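Local coordinates for protein beta-galactosidase (Bacteroides thetaiotaomicron, PDB 5MUJ) that binds an oligosaccharide from rhamnogalacturonan II chain B and, as a glycoside hydrolase, probably cleaves an arabinofuranosyl linkage during pectin breakdown in the gut, at residues H346-V351 with G358-T363; K216-P221 with D308-T313; G89-I94 with L110-G115; P164-L169 with S191-D196; K143-M148 with S171-I176. All blocks are in the same frame, centred on the assembly; numbering follows the deposited sequence. Where two conformers were deposited one is given.

Five antiparallel four-stranded sheets make this chain a five-bladed beta-propeller, and the five contacts sample it from core to rim. Contact 1 is fully buried and regular: backbone pairing in the blade that joins the two ends of the chain. Contact 3 is also buried, but there the pairing gives out and a glutamate-tyrosine pair takes over. Contacts 4 and 5 share strand 166-172; the first packs a turn on an aromatic ring, while the second runs from strand pairing to a lysine and its water. Contact 2 lies at the surface, where loops of two blades meet mainly through aliphatic side chains. Contact 5 touches both contact 3, through I94 and L110, and contact 4, through L169.

Contact 1: residues H346-V351 with G358-T363; sequences HFYCAV and GIAIAT
Y348 carries CG between its backbone N and carbonyl carbon (chi1 69°), which folds the ring over A360 on the partner strand; A360 CB lies over one face, near the rim, 3.8 Å from Y348 CZ. On the opposite side of the sheet F347 has CG anti to its carbonyl carbon (chi1 -63°), and the ring runs alongside I361, with F347 CE2 3.5 Å from I361 CD1 and I361 CG2 above the ring centre. The C349 side chain lies about 6 Å from a bound rhamnose. Six backbone hydrogen bonds knit the strands, two in each of the pairs H346-A362, Y348-A360 and A350-G358. Beyond them, the Y348 hydroxyl is bonded to D328 and Y327. With an alanine here, A360 would probably lose its aromatic cover and D328 its phenol partner. Strand 357-363 lies between 343-351 and the early strand 45-51, the closure of a propeller by both chain ends, while F347 and I359 pack on strands 59-68 and 71-79 of the next blade.

Contact 2: residues K216-P221 with D308-T313; sequences KTLGAP and DLVNWT
T217 and L218 meet the D308 carbonyl with methyl groups: T217 CG2 is 4.0 Å from D308 O, and L218 CD2 is nearly as close. The carboxylate and indole of 308-313 make their hydrogen bonds within that segment. The D308 carboxylate takes two N-H groups on one oxygen, that of N311 on the syn lone pair of OD1 and that of V310 on its anti side, 32° out of the carboxylate plane; N311 N lies 2.9 Å from D308 OD1. The W312 indole reaches back through NE1 to L309 O at 2.9 Å, meeting that carbonyl from above its plane, while the W312 side chain also touches Y283 and M285.

With its backbone held this way, the 308-313 loop offers aliphatic groups to its neighbour. L218 CD2 touches V310 CG2 at 3.9 Å, the two side chains crossing obliquely, and L218 CD1 lies 4.2 Å from L309 CB. T217 CB rests against L309 CD1 at a similar distance. The pattern is that of an Asx turn at D308 facing a type I beta turn, K216 to G219, two connecting loops of consecutive propeller blades that touch at the surface.

Contact 3: residues G89-I94 with L110-G115; sequences GYETWI and LSYRDG
E91 OE2 accepts the backbone N-H of Y112 at 2.9 Å from Y112 N, through the anti lone pair and with an N-H...O angle of 163°. This is where the outermost strand of an antiparallel propeller blade leaves its neighbour. The Y112 hydroxyl donates to the carbonyl of G89, with OH 2.7 Å from G89 O and well above the carbonyl plane. Y112 is thus tied to the strand twice, by its backbone N and by its phenol. The second carboxylate oxygen, OE1, is in a salt bridge with R108, and the two ties together would limit rotation of the carboxylate. The Y90 side chain is about 5 Å from a bound rhamnose.

E91 also lies flat against the ring. Its CG, anti to the carbonyl carbon, leads an extended chain over the face of Y112, and E91 CG stands 3.5 Å above the ring plane, over its centre. The carboxylate follows nearly parallel, the two planes 11° apart, and E91 CD comes within 3.3 Å of Y112 CE2.

Further along, T92 and L110 form a hydrogen-bonded pair, with T92 N 2.9 Å from L110 O and the return bond, L110 N to T92 O, at 3.2 Å. Their side chains point the same way, side by side, and T92 OG1 turns to R122 and G124 on the inner strand of the next blade. On the face that both side chains share, T92 CB meets L110 CB at 3.7 Å.

Contact 4: residues P164-L169 with S191-D196; sequences PLFVGL and SIHDKD
The type I beta turn from S191 to D194, in the loop after the outermost strand of its propeller blade, lays S191, I192 and H193 against F166 of strand 166-172. The turn is braced from within: D194 OD2 accepts S191 N at 2.9 Å, from above the carboxylate plane, and D194 is also in a salt bridge with R255. In the one of two S191 conformers considered here, OG accepts the N-H of H193 in an ST turn and sits over one face of the F166 ring, toward the rim; this placement is less certain than the rest.

I192 bridges F166 and P164. CG1 lies between its backbone N and carbonyl carbon (chi1 75°), which brings I192 CG1 to 3.8 Å from F166 CE1 and also over the centre of the H193 imidazole. The H193 and F166 rings meet at a slant, their planes 65° apart, and H193 CD2 is 4.1 Å from F166 CZ. Were F166 replaced by an alanine, the loss would probably leave a gap beside I192 CG1 and the H193 ring freer to turn. P164, whose side chain is about 5 Å from the bound methylfucose-derived sugar, extends the packing: P164 CB touches I192 CD1 at 4.0 Å.

Contact 5: residues K143-M148 with S171-I176; sequences KGRHWM and STKGDI
H146 and I176 meet on the close-packed side: with CG1 between backbone N and carbonyl carbon (chi1 61°), I176 carries CD1 over the imidazole face while its CG2 lies 3.6 Å from H146 CG and CD2. Across the sheet S171 CB is pressed onto a face of the W147 indole, 3.6 Å from W147 CE3. S171 OG then takes a hydrogen bond from R145 NH2 at 2.9 Å, the hydroxyl tilted out of the guanidinium plane; the same NH2 has a charged partner in E183.

The two segments are central strands of one propeller blade near the ends of their pairing: H146 and T172 form a hydrogen-bonded antiparallel pair, and beyond it T172 OG1 accepts G174 N in an ST turn and is also hydrogen-bonded to H180.

Past the last pair the contact opens to solvent. K173 crosses R145 at about a right angle, its CG over one face of the guanidinium, with two positive charges 4.5 Å apart from R145 NE to K173 NZ. The lysine end is held loosely: K173 NZ makes a weak bond to K143 O at 3.5 Å, and a water accepts from K173 NZ at 2.8 Å while donating to G144 O.

Contact 1: residues H346-V351 with G358-T363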
# COMPACT_ATOMS: atom_id res chain seq x y z
N HIS A 346 -1.16 7.24 11.33
CA HIS A 346 -0.91 7.18 9.91
C HIS A 346 0.49 6.59 9.71
O HIS A 346 1.49 7.26 9.97
CB HIS A 346 -1.02 8.57 9.30
CG HIS A 346 -1.09 8.56 7.79
ND1 HIS A 346 -1.87 9.47 7.10
CD2 HIS A 346 -0.42 7.85 6.83
CE1 HIS A 346 -1.72 9.28 5.79
NE2 HIS A 346 -0.85 8.32 5.60
N PHE A 347 0.54 5.32 9.25
CA PHE A 347 1.78 4.64 8.94
C PHE A 347 2.22 4.97 7.52
O PHE A 347 1.38 4.97 6.59
CB PHE A 347 1.61 3.12 9.09
CG PHE A 347 1.28 2.70 10.50
CD1 PHE A 347 -0.02 2.78 10.98
CD2 PHE A 347 2.28 2.24 11.36
CE1 PHE A 347 -0.34 2.40 12.30
CE2 PHE A 347 1.97 1.88 12.69
CZ PHE A 347 0.67 1.96 13.13
N TYR A 348 3.49 5.27 7.33
CA TYR A 348 3.97 5.68 6.00
C TYR A 348 5.40 5.29 5.80
O TYR A 348 6.06 4.89 6.76
CB TYR A 348 3.79 7.18 5.78
CG TYR A 348 4.65 8.12 6.62
CD1 TYR A 348 4.27 8.52 7.93
CD2 TYR A 348 5.87 8.55 6.17
CE1 TYR A 348 5.06 9.41 8.63
CE2 TYR A 348 6.68 9.43 6.89
CZ TYR A 348 6.26 9.83 8.16
OH TYR A 348 7.04 10.72 8.92
N CYS A 349 5.88 5.32 4.57
CA CYS A 349 7.27 4.97 4.25
C CYS A 349 8.09 6.25 4.19
O CYS A 349 7.75 7.19 3.45
CB CYS A 349 7.36 4.22 2.91
SG CYS A 349 9.05 3.92 2.35
N ALA A 350 9.14 6.29 5.01
CA ALA A 350 10.02 7.42 5.14
C ALA A 350 11.30 7.11 4.41
O ALA A 350 11.89 6.04 4.65
CB ALA A 350 10.31 7.64 6.63
N VAL A 351 11.70 8.00 3.48
CA VAL A 351 12.95 7.93 2.78
C VAL A 351 13.69 9.27 2.91
O VAL A 351 13.09 10.32 2.72
CB VAL A 351 12.71 7.61 1.29
CG1 VAL A 351 14.04 7.47 0.51
CG2 VAL A 351 11.86 6.36 1.19
N GLY A 358 12.42 3.18 5.49
CA GLY A 358 11.72 2.49 6.57
C GLY A 358 10.30 2.97 6.71
O GLY A 358 9.84 3.79 5.89
N ILE A 359 9.61 2.45 7.71
CA ILE A 359 8.22 2.76 7.99
C ILE A 359 8.18 3.63 9.23
O ILE A 359 8.81 3.30 10.27
CB ILE A 359 7.38 1.49 8.19
CG1 ILE A 359 7.28 0.74 6.86
CG2 ILE A 359 5.97 1.78 8.71
CD1 ILE A 359 6.84 -0.71 6.94
N ALA A 360 7.45 4.74 9.15
CA ALA A 360 7.26 5.70 10.28
C ALA A 360 5.78 5.92 10.57
O ALA A 360 4.89 5.44 9.86
CB ALA A 360 7.90 7.00 10.00
N ILE A 361 5.52 6.62 11.68
CA ILE A 361 4.16 6.90 12.10
C ILE A 361 3.93 8.37 12.41
O ILE A 361 4.77 9.00 13.06
CB ILE A 361 3.84 6.13 13.39
CG1 ILE A 361 4.44 4.75 13.32
CG2 ILE A 361 2.34 6.03 13.57
CD1 ILE A 361 4.14 3.94 14.56
N ALA A 362 2.77 8.88 12.03
CA ALA A 362 2.32 10.20 12.48
C ALA A 362 0.96 10.02 13.20
O ALA A 362 0.22 9.09 12.92
CB ALA A 362 2.22 11.16 11.29
N THR A 363 0.66 10.89 14.18
CA THR A 363 -0.56 10.74 14.98
C THR A 363 -1.34 12.04 15.11
O THR A 363 -0.79 13.11 14.90
CB THR A 363 -0.24 10.18 16.38
OG1 THR A 363 0.69 11.05 17.03
CG2 THR A 363 0.34 8.77 16.27

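Contact 2: residues K216-P221 with D308-T313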
# COMPACT_ATOMS: atom_id res chain seq x y z
N LYS A 216 -22.07 -5.25 -3.10
CA LYS A 216 -21.87 -5.52 -4.54
C LYS A 216 -22.13 -4.28 -5.40
O LYS A 216 -22.81 -4.32 -6.46
CB LYS A 216 -22.71 -6.73 -4.97
CG LYS A 216 -22.34 -7.99 -4.21
CD LYS A 216 -22.97 -9.24 -4.81
CE LYS A 216 -22.54 -10.48 -4.03
NZ LYS A 216 -23.11 -11.73 -4.61
N THR A 217 -21.56 -3.17 -4.93
CA THR A 217 -21.66 -1.84 -5.54
C THR A 217 -21.30 -1.80 -7.02
O THR A 217 -21.84 -0.95 -7.74
CB THR A 217 -20.71 -0.84 -4.82
OG1 THR A 217 -20.95 -0.86 -3.41
CG2 THR A 217 -20.87 0.58 -5.35
N LEU A 218 -20.36 -2.68 -7.44
CA LEU A 218 -19.88 -2.80 -8.82
C LEU A 218 -20.17 -4.19 -9.46
O LEU A 218 -19.56 -4.57 -10.46
CB LEU A 218 -18.38 -2.51 -8.87
CG LEU A 218 -17.99 -1.14 -8.29
CD1 LEU A 218 -16.49 -0.95 -8.23
CD2 LEU A 218 -18.62 -0.04 -9.11
N GLY A 219 -21.14 -4.89 -8.88
CA GLY A 219 -21.64 -6.16 -9.37
C GLY A 219 -20.83 -7.38 -8.98
O GLY A 219 -21.02 -8.45 -9.55
N ALA A 220 -19.94 -7.23 -8.00
CA ALA A 220 -19.11 -8.34 -7.55
C ALA A 220 -18.80 -8.15 -6.07
O ALA A 220 -18.66 -6.99 -5.61
CB ALA A 220 -17.83 -8.36 -8.32
N PRO A 221 -18.66 -9.26 -5.32
CA PRO A 221 -18.31 -9.14 -3.91
C PRO A 221 -16.85 -8.75 -3.66
O PRO A 221 -16.56 -8.22 -2.57
CB PRO A 221 -18.59 -10.54 -3.36
CG PRO A 221 -18.33 -11.44 -4.51
CD PRO A 221 -18.89 -10.67 -5.68
N ASP A 308 -19.40 6.26 -4.67
CA ASP A 308 -19.66 5.16 -5.62
C ASP A 308 -18.45 4.30 -6.05
O ASP A 308 -18.58 3.47 -6.96
CB ASP A 308 -20.37 5.73 -6.86
CG ASP A 308 -19.49 6.64 -7.69
OD1 ASP A 308 -18.25 6.60 -7.58
OD2 ASP A 308 -20.06 7.40 -8.50
N LEU A 309 -17.30 4.51 -5.41
CA LEU A 309 -16.04 3.81 -5.69
C LEU A 309 -15.36 4.14 -7.01
O LEU A 309 -14.22 3.74 -7.20
CB LEU A 309 -16.15 2.29 -5.52
CG LEU A 309 -16.47 1.81 -4.10
CD1 LEU A 309 -16.78 0.32 -4.11
CD2 LEU A 309 -15.30 2.07 -3.17
N VAL A 310 -16.00 4.92 -7.89
CA VAL A 310 -15.50 5.16 -9.24
C VAL A 310 -15.12 6.63 -9.50
O VAL A 310 -14.10 6.90 -10.13
CB VAL A 310 -16.53 4.68 -10.28
CG1 VAL A 310 -16.18 5.20 -11.66
CG2 VAL A 310 -16.60 3.15 -10.24
N ASN A 311 -15.95 7.56 -9.05
CA ASN A 311 -15.72 8.98 -9.22
C ASN A 311 -15.17 9.54 -7.92
O ASN A 311 -15.85 9.54 -6.91
CB ASN A 311 -17.02 9.68 -9.57
CG ASN A 311 -17.61 9.15 -10.85
OD1 ASN A 311 -18.64 8.51 -10.83
ND2 ASN A 311 -16.92 9.37 -11.94
N TRP A 312 -13.93 10.02 -7.97
CA TRP A 312 -13.18 10.39 -6.77
C TRP A 312 -12.98 11.89 -6.74
O TRP A 312 -12.56 12.46 -7.72
CB TRP A 312 -11.84 9.65 -6.78
CG TRP A 312 -12.07 8.19 -6.49
CD1 TRP A 312 -12.20 7.18 -7.40
CD2 TRP A 312 -12.23 7.58 -5.18
NE1 TRP A 312 -12.48 5.99 -6.75
CE2 TRP A 312 -12.45 6.20 -5.39
CE3 TRP A 312 -12.20 8.06 -3.86
CZ2 TRP A 312 -12.67 5.29 -4.34
CZ3 TRP A 312 -12.40 7.16 -2.79
CH2 TRP A 312 -12.64 5.79 -3.03
N THR A 313 -13.28 12.51 -5.60
CA THR A 313 -13.06 13.95 -5.41
C THR A 313 -11.76 14.06 -4.61
O THR A 313 -11.65 13.46 -3.54
CB THR A 313 -14.20 14.59 -4.61
OG1 THR A 313 -15.45 14.44 -5.32
CG2 THR A 313 -13.93 16.08 -4.37

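Contact 3: residues G89-I94 with L110-G115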
# COMPACT_ATOMS: atom_id res chain seq x y z
N GLY A 89 15.27 -8.81 -4.49
CA GLY A 89 13.89 -8.39 -4.61
C GLY A 89 13.15 -8.37 -3.28
O GLY A 89 13.76 -8.47 -2.24
N TYR A 90 11.84 -8.23 -3.34
CA TYR A 90 10.97 -8.23 -2.20
C TYR A 90 10.73 -9.58 -1.53
O TYR A 90 10.50 -10.59 -2.22
CB TYR A 90 9.62 -7.65 -2.58
CG TYR A 90 9.52 -6.14 -2.76
CD1 TYR A 90 10.28 -5.26 -1.99
CD2 TYR A 90 8.61 -5.60 -3.65
CE1 TYR A 90 10.16 -3.89 -2.11
CE2 TYR A 90 8.49 -4.23 -3.82
CZ TYR A 90 9.27 -3.37 -3.05
OH TYR A 90 9.14 -2.02 -3.18
N GLU A 91 10.80 -9.58 -0.18
CA GLU A 91 10.08 -10.55 0.68
C GLU A 91 9.13 -9.81 1.62
O GLU A 91 9.25 -8.61 1.81
CB GLU A 91 11.05 -11.45 1.49
CG GLU A 91 11.94 -12.33 0.64
CD GLU A 91 12.81 -13.25 1.43
OE1 GLU A 91 13.63 -12.76 2.27
OE2 GLU A 91 12.64 -14.47 1.24
N THR A 92 8.16 -10.55 2.15
CA THR A 92 7.18 -9.97 3.03
C THR A 92 7.43 -10.59 4.41
O THR A 92 7.57 -11.80 4.59
CB THR A 92 5.78 -10.24 2.56
OG1 THR A 92 5.64 -9.82 1.20
CG2 THR A 92 4.74 -9.50 3.41
N TRP A 93 7.45 -9.66 5.37
CA TRP A 93 7.66 -9.96 6.79
C TRP A 93 6.42 -9.50 7.58
O TRP A 93 5.58 -8.72 7.13
CB TRP A 93 8.93 -9.24 7.30
CG TRP A 93 10.20 -9.68 6.69
CD1 TRP A 93 10.58 -9.52 5.38
CD2 TRP A 93 11.29 -10.32 7.33
NE1 TRP A 93 11.84 -10.05 5.16
CE2 TRP A 93 12.30 -10.55 6.35
CE3 TRP A 93 11.52 -10.75 8.65
CZ2 TRP A 93 13.51 -11.17 6.65
CZ3 TRP A 93 12.69 -11.38 8.94
CH2 TRP A 93 13.69 -11.56 7.98
N ILE A 94 6.42 -9.92 8.83
CA ILE A 94 5.36 -9.55 9.80
C ILE A 94 5.98 -9.13 11.16
O ILE A 94 6.94 -9.73 11.62
CB ILE A 94 4.27 -10.65 9.93
CG1 ILE A 94 3.00 -10.11 10.57
CG2 ILE A 94 4.76 -11.86 10.72
CD1 ILE A 94 1.82 -11.05 10.49
N LEU A 110 6.05 -14.27 3.31
CA LEU A 110 6.15 -14.52 1.82
C LEU A 110 7.62 -14.43 1.48
O LEU A 110 8.21 -13.35 1.52
CB LEU A 110 5.35 -13.53 0.98
CG LEU A 110 3.87 -13.62 0.67
CD1 LEU A 110 3.61 -12.75 -0.57
CD2 LEU A 110 3.35 -15.01 0.41
N SER A 111 8.21 -15.59 1.17
CA SER A 111 9.65 -15.71 0.98
C SER A 111 9.94 -15.95 -0.51
O SER A 111 9.06 -16.40 -1.24
CB SER A 111 10.15 -16.90 1.76
OG SER A 111 9.74 -16.82 3.12
N TYR A 112 11.19 -15.74 -0.91
CA TYR A 112 11.63 -16.06 -2.26
C TYR A 112 11.26 -17.50 -2.56
O TYR A 112 11.57 -18.41 -1.79
CB TYR A 112 13.14 -15.88 -2.46
CG TYR A 112 13.66 -14.49 -2.23
CD1 TYR A 112 13.22 -13.42 -3.00
CD2 TYR A 112 14.59 -14.26 -1.21
CE1 TYR A 112 13.68 -12.15 -2.74
CE2 TYR A 112 15.06 -12.99 -0.94
CZ TYR A 112 14.63 -11.93 -1.73
OH TYR A 112 15.07 -10.66 -1.51
N ARG A 113 10.62 -17.69 -3.71
CA ARG A 113 9.99 -18.92 -4.03
C ARG A 113 10.65 -19.55 -5.30
O ARG A 113 10.19 -19.35 -6.46
CB ARG A 113 8.48 -18.74 -4.12
CG ARG A 113 7.81 -20.04 -4.41
CD ARG A 113 6.33 -20.04 -4.23
NE ARG A 113 5.65 -19.33 -5.33
CZ ARG A 113 4.45 -19.68 -5.81
NH1 ARG A 113 3.78 -20.77 -5.38
NH2 ARG A 113 3.89 -18.92 -6.76
N ASP A 114 11.74 -20.28 -5.07
CA ASP A 114 12.57 -20.82 -6.18
C ASP A 114 11.77 -21.73 -7.11
O ASP A 114 10.98 -22.57 -6.66
CB ASP A 114 13.76 -21.61 -5.62
CG ASP A 114 14.82 -20.72 -5.00
OD1 ASP A 114 15.10 -19.62 -5.51
OD2 ASP A 114 15.38 -21.12 -3.97
N GLY A 115 11.96 -21.55 -8.43
CA GLY A 115 11.30 -22.38 -9.42
C GLY A 115 9.90 -21.94 -9.84
O GLY A 115 9.27 -22.64 -10.64

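Contact 4: residues P164-L169 with S191-D196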
# COMPACT_ATOMS: atom_id res chain seq x y z
N PRO A 164 9.01 -7.12 -15.49
CA PRO A 164 7.76 -6.59 -14.97
C PRO A 164 7.24 -7.28 -13.70
O PRO A 164 7.67 -8.39 -13.34
CB PRO A 164 6.78 -6.72 -16.17
CG PRO A 164 7.35 -7.78 -17.00
CD PRO A 164 8.84 -7.64 -16.86
N LEU A 165 6.31 -6.60 -13.04
CA LEU A 165 5.66 -7.17 -11.85
C LEU A 165 4.17 -7.40 -12.11
O LEU A 165 3.53 -6.61 -12.83
CB LEU A 165 5.88 -6.29 -10.65
CG LEU A 165 7.30 -5.83 -10.44
CD1 LEU A 165 7.25 -4.47 -9.74
CD2 LEU A 165 8.11 -6.84 -9.66
N PHE A 166 3.66 -8.53 -11.63
CA PHE A 166 2.28 -8.93 -11.83
C PHE A 166 1.60 -9.13 -10.49
O PHE A 166 2.31 -9.31 -9.48
CB PHE A 166 2.18 -10.23 -12.67
CG PHE A 166 3.09 -10.29 -13.86
CD1 PHE A 166 3.19 -9.22 -14.75
CD2 PHE A 166 3.85 -11.42 -14.10
CE1 PHE A 166 4.04 -9.28 -15.84
CE2 PHE A 166 4.70 -11.49 -15.20
CZ PHE A 166 4.80 -10.41 -16.06
N VAL A 167 0.27 -9.16 -10.45
CA VAL A 167 -0.49 -9.39 -9.20
C VAL A 167 -0.63 -10.87 -8.88
O VAL A 167 -1.27 -11.63 -9.54
CB VAL A 167 -1.92 -8.72 -9.21
CG1 VAL A 167 -2.62 -8.72 -7.83
CG2 VAL A 167 -1.81 -7.28 -9.62
N GLY A 168 -0.08 -11.28 -7.75
CA GLY A 168 -0.29 -12.63 -7.25
C GLY A 168 -1.33 -12.74 -6.13
O GLY A 168 -1.76 -11.75 -5.56
N LEU A 169 -1.75 -13.97 -5.86
CA LEU A 169 -2.75 -14.28 -4.85
C LEU A 169 -2.17 -15.29 -3.86
O LEU A 169 -1.57 -16.29 -4.29
CB LEU A 169 -3.99 -14.92 -5.48
CG LEU A 169 -5.15 -15.25 -4.52
CD1 LEU A 169 -5.76 -14.00 -3.88
CD2 LEU A 169 -6.22 -16.06 -5.26
N SER A 191 -2.09 -9.93 -14.92
CA SER A 191 -0.78 -9.72 -15.50
C SER A 191 -0.95 -8.75 -16.65
O SER A 191 -2.06 -8.58 -17.13
CB SER A 191 -0.20 -11.06 -15.96
OG SER A 191 0.72 -10.92 -17.03
N ILE A 192 0.16 -8.13 -17.04
CA ILE A 192 0.19 -7.17 -18.20
C ILE A 192 -0.03 -7.81 -19.59
O ILE A 192 -0.34 -7.12 -20.55
CB ILE A 192 1.54 -6.37 -18.24
CG1 ILE A 192 2.69 -7.27 -18.76
CG2 ILE A 192 1.83 -5.71 -16.89
CD1 ILE A 192 4.03 -6.62 -19.01
N HIS A 193 0.21 -9.12 -19.65
CA HIS A 193 0.08 -9.97 -20.82
C HIS A 193 -1.29 -10.54 -21.01
O HIS A 193 -1.56 -11.14 -22.06
CB HIS A 193 1.10 -11.09 -20.70
CG HIS A 193 2.52 -10.62 -20.72
ND1 HIS A 193 2.99 -9.74 -21.66
CD2 HIS A 193 3.55 -10.89 -19.89
CE1 HIS A 193 4.27 -9.50 -21.43
NE2 HIS A 193 4.63 -10.18 -20.36
N ASP A 194 -2.21 -10.32 -20.08
CA ASP A 194 -3.57 -10.78 -20.25
C ASP A 194 -4.22 -10.15 -21.51
O ASP A 194 -3.95 -9.00 -21.86
CB ASP A 194 -4.44 -10.42 -19.05
CG ASP A 194 -3.98 -11.04 -17.70
OD1 ASP A 194 -3.35 -12.10 -17.65
OD2 ASP A 194 -4.35 -10.45 -16.64
N LYS A 195 -5.10 -10.91 -22.16
CA LYS A 195 -5.87 -10.45 -23.35
C LYS A 195 -6.68 -9.21 -23.03
O LYS A 195 -6.84 -8.34 -23.86
CB LYS A 195 -6.88 -11.54 -23.73
N ASP A 196 -7.17 -9.15 -21.79
CA ASP A 196 -8.04 -8.06 -21.31
C ASP A 196 -7.30 -6.96 -20.53
O ASP A 196 -7.96 -6.09 -19.96
CB ASP A 196 -9.17 -8.63 -20.46
CG ASP A 196 -8.68 -9.35 -19.22
OD1 ASP A 196 -8.03 -10.41 -19.38
OD2 ASP A 196 -8.93 -8.85 -18.10

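Contact 5: residues K143-M148 with S171-I176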
# COMPACT_ATOMS: atom_id res chain seq x y z
N LYS A 143 -14.08 -18.68 2.84
CA LYS A 143 -13.86 -20.11 2.65
C LYS A 143 -12.86 -20.65 3.67
O LYS A 143 -12.03 -21.51 3.36
CB LYS A 143 -13.45 -20.40 1.20
CG LYS A 143 -14.57 -20.07 0.22
CD LYS A 143 -14.80 -21.16 -0.82
CE LYS A 143 -14.04 -20.91 -2.11
NZ LYS A 143 -14.92 -20.30 -3.15
N GLY A 144 -12.96 -20.11 4.88
CA GLY A 144 -12.15 -20.55 6.00
C GLY A 144 -10.70 -20.10 5.98
O GLY A 144 -9.91 -20.58 6.78
N ARG A 145 -10.35 -19.19 5.05
CA ARG A 145 -8.99 -18.74 4.90
C ARG A 145 -8.89 -17.23 5.01
O ARG A 145 -9.87 -16.53 4.74
CB ARG A 145 -8.44 -19.12 3.52
CG ARG A 145 -8.56 -20.59 3.19
CD ARG A 145 -7.84 -20.94 1.89
NE ARG A 145 -7.27 -22.28 1.96
CZ ARG A 145 -5.97 -22.60 2.03
NH1 ARG A 145 -5.66 -23.88 2.12
NH2 ARG A 145 -4.99 -21.70 1.98
N HIS A 146 -7.70 -16.76 5.38
CA HIS A 146 -7.31 -15.36 5.19
C HIS A 146 -6.56 -15.24 3.87
O HIS A 146 -5.94 -16.21 3.40
CB HIS A 146 -6.45 -14.85 6.34
CG HIS A 146 -7.19 -14.74 7.64
ND1 HIS A 146 -7.91 -13.64 7.99
CD2 HIS A 146 -7.31 -15.61 8.67
CE1 HIS A 146 -8.44 -13.81 9.18
NE2 HIS A 146 -8.12 -15.01 9.61
N TRP A 147 -6.69 -14.08 3.25
CA TRP A 147 -6.19 -13.87 1.87
C TRP A 147 -5.25 -12.67 1.80
O TRP A 147 -5.25 -11.82 2.68
CB TRP A 147 -7.37 -13.68 0.93
CG TRP A 147 -8.26 -14.83 0.90
CD1 TRP A 147 -9.26 -15.14 1.80
CD2 TRP A 147 -8.25 -15.87 -0.05
NE1 TRP A 147 -9.86 -16.33 1.44
CE2 TRP A 147 -9.26 -16.79 0.30
CE3 TRP A 147 -7.47 -16.13 -1.18
CZ2 TRP A 147 -9.52 -17.94 -0.44
CZ3 TRP A 147 -7.74 -17.28 -1.93
CH2 TRP A 147 -8.75 -18.16 -1.56
N MSE A 148 -4.46 -12.64 0.74
CA MSE A 148 -3.45 -11.62 0.50
C MSE A 148 -3.20 -11.54 -0.98
O MSE A 148 -3.22 -12.57 -1.66
CB MSE A 148 -2.18 -12.07 1.21
CG MSE A 148 -0.95 -11.21 0.96
SE MSE A 148 0.63 -12.06 1.75
CE MSE A 148 0.61 -10.74 3.18
N SER A 171 -2.90 -17.12 0.29
CA SER A 171 -3.86 -17.38 1.33
C SER A 171 -3.28 -18.28 2.40
O SER A 171 -2.25 -18.90 2.20
CB SER A 171 -5.11 -18.02 0.75
OG SER A 171 -4.88 -19.35 0.31
N THR A 172 -3.95 -18.31 3.54
CA THR A 172 -3.52 -19.22 4.62
C THR A 172 -4.70 -19.66 5.48
O THR A 172 -5.65 -18.90 5.67
CB THR A 172 -2.44 -18.58 5.53
OG1 THR A 172 -1.87 -19.58 6.40
CG2 THR A 172 -3.01 -17.40 6.34
N LYS A 173 -4.63 -20.91 5.96
CA LYS A 173 -5.52 -21.41 6.99
C LYS A 173 -4.86 -21.27 8.38
O LYS A 173 -5.45 -21.65 9.40
CB LYS A 173 -5.92 -22.86 6.71
CG LYS A 173 -7.03 -22.97 5.67
CD LYS A 173 -7.64 -24.36 5.59
CE LYS A 173 -8.84 -24.40 4.65
NZ LYS A 173 -10.04 -23.70 5.19
N GLY A 174 -3.63 -20.76 8.40
CA GLY A 174 -2.89 -20.61 9.66
C GLY A 174 -3.27 -19.42 10.50
O GLY A 174 -4.14 -18.61 10.13
N ASP A 175 -2.58 -19.30 11.63
CA ASP A 175 -2.73 -18.17 12.50
C ASP A 175 -1.96 -16.97 11.94
O ASP A 175 -0.72 -16.97 11.90
CB ASP A 175 -2.25 -18.59 13.90
CG ASP A 175 -2.38 -17.51 14.92
OD1 ASP A 175 -2.59 -16.31 14.61
OD2 ASP A 175 -2.25 -17.88 16.09
N ILE A 176 -2.71 -15.94 11.52
CA ILE A 176 -2.12 -14.75 10.85
C ILE A 176 -1.19 -13.90 11.74
O ILE A 176 -0.43 -13.07 11.22
CB ILE A 176 -3.20 -13.81 10.23
CG1 ILE A 176 -4.15 -13.28 11.34
CG2 ILE A 176 -3.94 -14.54 9.10
CD1 ILE A 176 -5.22 -12.33 10.85
O HOH W 1 -9.83 -23.57 8.01